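Local coordinates for histidine triad protein (Plasmodium falciparum 3D7, PDB 5CS2) that probably hydrolyses diadenosine triphosphate to AMP and ADP, as a nucleotide-binding member of the histidine triad family, at residues Y43-N48 against H55-T60; T96-A101 against I117-R122. All coordinates share one frame; numbering follows the deposited sequence. Where two conformers were deposited one is given.

Interaction 1 of 2, residues Y43-N48 against H55-T60; sequences YGFVNN and HILLTT
Tyr43 and Thr59 face each other as a hydrogen-bonded antiparallel pair, and their side chains run side by side in the same direction. The methyl CG2 of Thr59 lies over one face of the Tyr43 ring, 3.7 Å from its centroid and 29° off the normal, a CH-pi contact displaced toward the rim. OG1 of Thr59, turned anti to its own backbone N, bonds to Val115 O instead, while Tyr43 OH reaches Glu24 O. Two residues along, at the next hydrogen-bonded pair, the Phe45 ring is folded back over the partner strand by a chi1 of 64°, which sets CG between its N and carbonyl carbon. One face of this ring takes Leu57 CB in a second CH-pi contact, 3.9 Å from the centroid. Phe45 CE2 also meets Leu57 CD1 at 3.5 Å. The Thr59 methyl comes to the ring edge at CE1, so CG2 touches two rings.

At the loop end Asn47 ND2 sits over the centre of the His55 imidazole, 3.2 Å above its plane, with amide and ring 76° apart. OD1 of this predicted substrate-binding asparagine bonds to Lys49 N, and His55 is held at ND1 by Leu51 N and at NE2 by His118.

Backbone evidence for the hairpin is the reciprocal bonding of Tyr43 with Thr59 and of Phe45 with Leu57, where Phe45 N lies 2.9 Å from Leu57 O, plus a weak bond from Asn47 N to His55 O. Strand 42-46 is flanked by strand 35-38 and strand 56-60 by strand 116-122; Val46 diverges from Ile56 and packs on helix 181-199.

Interaction 2 of 2, residues T96-A101 against I117-R122; sequences TDFSIA and IHIIPR
Arg122 NH1 donates to Ser99 OG over 2.8 Å, with the hydroxyl oxygen only 4° out of the guanidinium plane. The side chain gets there by bending at chi2 and chi3, which curls it back over the neighbouring strand and lays CG and CD against the same oxygen. NH2 forms a salt bridge with Asp126, and both bonds help fix the rotation of the guanidinium.

Between the backbones, His118 N to Ala101 O is short and almost straight, 2.8 Å with 177° at the hydrogen, and Ala101 N returns a bond to His118 O. Ser99 and Ile120 form a second reciprocal pair at 2.9 Å for both Ser99 N to Ile120 O and Ile120 N to Ser99 O. The Ala101 carbonyl oxygen also lies at the edge of the His118 ring, 3.5 Å from CD2 and in its plane. Beyond these strands His118, predicted to bind substrate, has polar partners in His55 and, weakly through NE2, in Gln103.

Apolar packing occupies the face bearing Phe98, Ile100, Ile119 and Pro121. Phe98 CD1 approaches Pro121 CA at 3.7 Å, and the same ring atom touches the Ile119 methyl CG2, while CG2 of Ile100 and CG2 of Ile117 meet at 3.8 Å with both chains pointing the same way.

Helix 72-93 covers this apolar face, touching Ile100, Ile117 and Ile119. Strand 116-122 has strand 56-60 as its other neighbour, and strand 97-104 pairs antiparallel with a strand of the second subunit, continuing the sheet across the dimer.

In the fold
Interaction 1 closes before interaction 2 opens along the chain, yet both are hairpin pairings in one five-stranded antiparallel sheet of the HIT domain, their centres about 12 Å apart. Strands 56-60 and 116-122 are neighbours and join them: Leu58 O and Ile117 N lie 2.8 Å apart, a probable hydrogen bond. At the same seam His55 NE2 and His118 ND1 are 2.9 Å apart, again probably bonded. The Leu57 side chain of interaction 1 lies about 4 Å from that of His116, the predicted catalytic histidine, and interaction 2 carries part of the histidine triad motif itself. The order 42-46, 56-60, 116-122, 97-104 thus sets the two hairpins next to each other.

Interaction 1 of 2, residues Y43-N48 against H55-T60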
# COMPACT_ATOMS: atom_id res chain seq x y z
N TYR A 43 12.24 4.97 -5.72
CA TYR A 43 13.14 3.99 -6.30
C TYR A 43 12.88 2.62 -5.71
O TYR A 43 12.30 2.49 -4.64
CB TYR A 43 14.61 4.41 -6.26
CG TYR A 43 15.26 4.40 -4.90
CD1 TYR A 43 15.17 5.49 -4.05
CD2 TYR A 43 16.02 3.31 -4.49
CE1 TYR A 43 15.84 5.51 -2.82
CE2 TYR A 43 16.67 3.30 -3.25
CZ TYR A 43 16.60 4.42 -2.44
OH TYR A 43 17.24 4.40 -1.21
N GLY A 44 13.26 1.60 -6.45
CA GLY A 44 13.09 0.21 -6.06
C GLY A 44 14.44 -0.44 -5.99
O GLY A 44 15.28 -0.24 -6.87
N PHE A 45 14.67 -1.19 -4.93
CA PHE A 45 15.93 -1.88 -4.74
C PHE A 45 15.76 -3.26 -4.12
O PHE A 45 14.76 -3.53 -3.44
CB PHE A 45 16.93 -1.00 -3.97
CG PHE A 45 16.51 -0.66 -2.56
CD1 PHE A 45 15.55 0.32 -2.32
CD2 PHE A 45 17.08 -1.31 -1.48
CE1 PHE A 45 15.16 0.64 -1.00
CE2 PHE A 45 16.72 -0.95 -0.16
CZ PHE A 45 15.77 0.02 0.05
N VAL A 46 16.69 -4.17 -4.44
CA VAL A 46 16.65 -5.54 -3.91
C VAL A 46 17.01 -5.52 -2.43
O VAL A 46 17.82 -4.72 -1.99
CB VAL A 46 17.49 -6.57 -4.71
CG1 VAL A 46 16.86 -6.87 -6.07
CG2 VAL A 46 18.94 -6.12 -4.86
N ASN A 47 16.36 -6.39 -1.65
CA ASN A 47 16.58 -6.50 -0.20
C ASN A 47 17.81 -7.35 0.12
O ASN A 47 17.92 -8.46 -0.40
CB ASN A 47 15.34 -7.08 0.46
CG ASN A 47 15.25 -6.89 1.95
OD1 ASN A 47 16.25 -6.68 2.65
ND2 ASN A 47 14.04 -6.99 2.48
N ASN A 48 18.73 -6.85 0.99
CA ASN A 48 19.93 -7.60 1.43
C ASN A 48 19.60 -8.70 2.42
O ASN A 48 20.40 -9.62 2.61
CB ASN A 48 21.02 -6.66 2.01
CG ASN A 48 20.72 -6.05 3.35
OD1 ASN A 48 19.58 -5.69 3.67
ND2 ASN A 48 21.74 -5.91 4.17
N HIS A 55 12.02 -10.71 -2.65
CA HIS A 55 11.64 -9.65 -1.68
C HIS A 55 12.34 -8.36 -2.07
O HIS A 55 13.58 -8.28 -2.08
CB HIS A 55 12.06 -10.08 -0.26
CG HIS A 55 11.61 -9.18 0.86
ND1 HIS A 55 11.69 -9.60 2.18
CD2 HIS A 55 11.12 -7.92 0.83
CE1 HIS A 55 11.24 -8.59 2.90
NE2 HIS A 55 10.86 -7.56 2.14
N ILE A 56 11.55 -7.36 -2.46
CA ILE A 56 12.05 -6.06 -2.88
C ILE A 56 11.49 -4.94 -2.02
O ILE A 56 10.47 -5.11 -1.35
CB ILE A 56 11.82 -5.79 -4.38
CG1 ILE A 56 10.30 -5.90 -4.69
CG2 ILE A 56 12.66 -6.81 -5.25
CD1 ILE A 56 9.89 -5.28 -6.00
N LEU A 57 12.15 -3.79 -2.09
CA LEU A 57 11.75 -2.60 -1.33
C LEU A 57 11.56 -1.43 -2.26
O LEU A 57 12.34 -1.25 -3.20
CB LEU A 57 12.86 -2.27 -0.30
CG LEU A 57 13.18 -3.39 0.69
CD1 LEU A 57 14.50 -3.15 1.39
CD2 LEU A 57 12.04 -3.63 1.66
N LEU A 58 10.55 -0.58 -1.97
CA LEU A 58 10.33 0.66 -2.71
C LEU A 58 10.40 1.79 -1.70
O LEU A 58 9.83 1.64 -0.61
CB LEU A 58 8.95 0.72 -3.38
CG LEU A 58 8.55 -0.47 -4.26
CD1 LEU A 58 7.28 -0.15 -5.00
CD2 LEU A 58 9.59 -0.79 -5.31
N THR A 59 11.10 2.88 -2.02
CA THR A 59 11.18 3.97 -1.06
C THR A 59 11.15 5.29 -1.77
O THR A 59 11.32 5.33 -3.00
CB THR A 59 12.40 3.78 -0.11
OG1 THR A 59 12.27 4.67 1.01
CG2 THR A 59 13.69 4.08 -0.78
N THR A 60 10.98 6.38 -1.02
CA THR A 60 10.97 7.72 -1.59
C THR A 60 12.39 8.21 -1.76
O THR A 60 13.25 7.83 -0.98
CB THR A 60 10.20 8.68 -0.68
OG1 THR A 60 10.70 8.48 0.64
CG2 THR A 60 8.68 8.44 -0.71

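Interaction 2 of 2, residues T96-A101 against I117-R122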
# COMPACT_ATOMS: atom_id res chain seq x y z
N THR A 96 1.25 -15.03 -9.00
CA THR A 96 0.22 -14.03 -9.08
C THR A 96 0.03 -13.46 -7.66
O THR A 96 -0.76 -12.54 -7.50
CB THR A 96 -1.09 -14.68 -9.57
OG1 THR A 96 -1.49 -15.67 -8.61
CG2 THR A 96 -0.93 -15.33 -10.97
N ASP A 97 0.66 -14.07 -6.63
CA ASP A 97 0.42 -13.71 -5.23
C ASP A 97 1.57 -12.98 -4.57
O ASP A 97 2.73 -13.36 -4.73
CB ASP A 97 0.03 -14.93 -4.40
CG ASP A 97 -1.19 -15.70 -4.90
OD1 ASP A 97 -1.89 -15.18 -5.82
OD2 ASP A 97 -1.46 -16.79 -4.36
N PHE A 98 1.23 -11.92 -3.80
CA PHE A 98 2.24 -11.08 -3.15
C PHE A 98 1.77 -10.63 -1.79
O PHE A 98 0.57 -10.42 -1.60
CB PHE A 98 2.48 -9.79 -3.97
CG PHE A 98 2.87 -10.03 -5.41
CD1 PHE A 98 4.21 -10.21 -5.75
CD2 PHE A 98 1.91 -10.18 -6.39
CE1 PHE A 98 4.57 -10.52 -7.06
CE2 PHE A 98 2.26 -10.49 -7.70
CZ PHE A 98 3.59 -10.66 -8.03
N SER A 99 2.71 -10.46 -0.88
CA SER A 99 2.48 -9.80 0.41
C SER A 99 3.02 -8.39 0.19
O SER A 99 4.16 -8.21 -0.27
CB SER A 99 3.23 -10.48 1.55
OG SER A 99 2.71 -11.77 1.83
N ILE A 100 2.16 -7.39 0.38
CA ILE A 100 2.55 -6.01 0.17
C ILE A 100 2.38 -5.31 1.50
O ILE A 100 1.31 -5.43 2.10
CB ILE A 100 1.74 -5.33 -0.95
CG1 ILE A 100 1.75 -6.18 -2.28
CG2 ILE A 100 2.19 -3.88 -1.16
CD1 ILE A 100 0.61 -5.76 -3.18
N ALA A 101 3.41 -4.61 1.99
CA ALA A 101 3.25 -4.00 3.33
C ALA A 101 4.12 -2.83 3.60
O ALA A 101 5.25 -2.77 3.10
CB ALA A 101 3.47 -5.03 4.41
N ILE A 117 7.94 0.38 1.07
CA ILE A 117 6.96 -0.68 0.85
C ILE A 117 7.72 -1.97 0.59
O ILE A 117 8.67 -1.97 -0.22
CB ILE A 117 6.08 -0.37 -0.39
CG1 ILE A 117 5.29 0.96 -0.25
CG2 ILE A 117 5.15 -1.57 -0.71
CD1 ILE A 117 4.47 1.44 -1.52
N HIS A 118 7.31 -3.04 1.24
CA HIS A 118 7.82 -4.39 1.05
C HIS A 118 6.93 -5.06 0.02
O HIS A 118 5.69 -5.01 0.14
CB HIS A 118 7.71 -5.23 2.32
CG HIS A 118 8.59 -4.75 3.41
ND1 HIS A 118 9.86 -5.24 3.58
CD2 HIS A 118 8.34 -3.81 4.35
CE1 HIS A 118 10.35 -4.61 4.63
NE2 HIS A 118 9.46 -3.74 5.13
N ILE A 119 7.54 -5.73 -0.97
CA ILE A 119 6.77 -6.52 -1.94
C ILE A 119 7.43 -7.88 -1.88
O ILE A 119 8.63 -7.99 -2.17
CB ILE A 119 6.79 -5.97 -3.37
CG1 ILE A 119 6.08 -4.62 -3.47
CG2 ILE A 119 6.18 -7.01 -4.37
CD1 ILE A 119 6.27 -3.94 -4.83
N ILE A 120 6.67 -8.89 -1.48
CA ILE A 120 7.21 -10.25 -1.32
C ILE A 120 6.41 -11.22 -2.16
O ILE A 120 5.25 -11.53 -1.83
CB ILE A 120 7.31 -10.73 0.16
CG1 ILE A 120 7.99 -9.69 1.08
CG2 ILE A 120 8.03 -12.10 0.24
CD1 ILE A 120 7.57 -9.72 2.53
N PRO A 121 7.02 -11.79 -3.21
CA PRO A 121 6.29 -12.79 -4.02
C PRO A 121 5.97 -13.98 -3.14
O PRO A 121 6.75 -14.32 -2.25
CB PRO A 121 7.32 -13.17 -5.10
CG PRO A 121 8.26 -11.99 -5.16
CD PRO A 121 8.38 -11.58 -3.72
N ARG A 122 4.78 -14.58 -3.33
CA ARG A 122 4.35 -15.71 -2.49
C ARG A 122 4.00 -16.97 -3.31
O ARG A 122 3.42 -16.86 -4.38
CB ARG A 122 3.12 -15.30 -1.66
CG ARG A 122 3.34 -14.13 -0.69
CD ARG A 122 4.50 -14.33 0.25
NE ARG A 122 4.35 -15.52 1.09
CZ ARG A 122 3.69 -15.54 2.24
NH1 ARG A 122 3.14 -14.43 2.72
NH2 ARG A 122 3.59 -16.67 2.94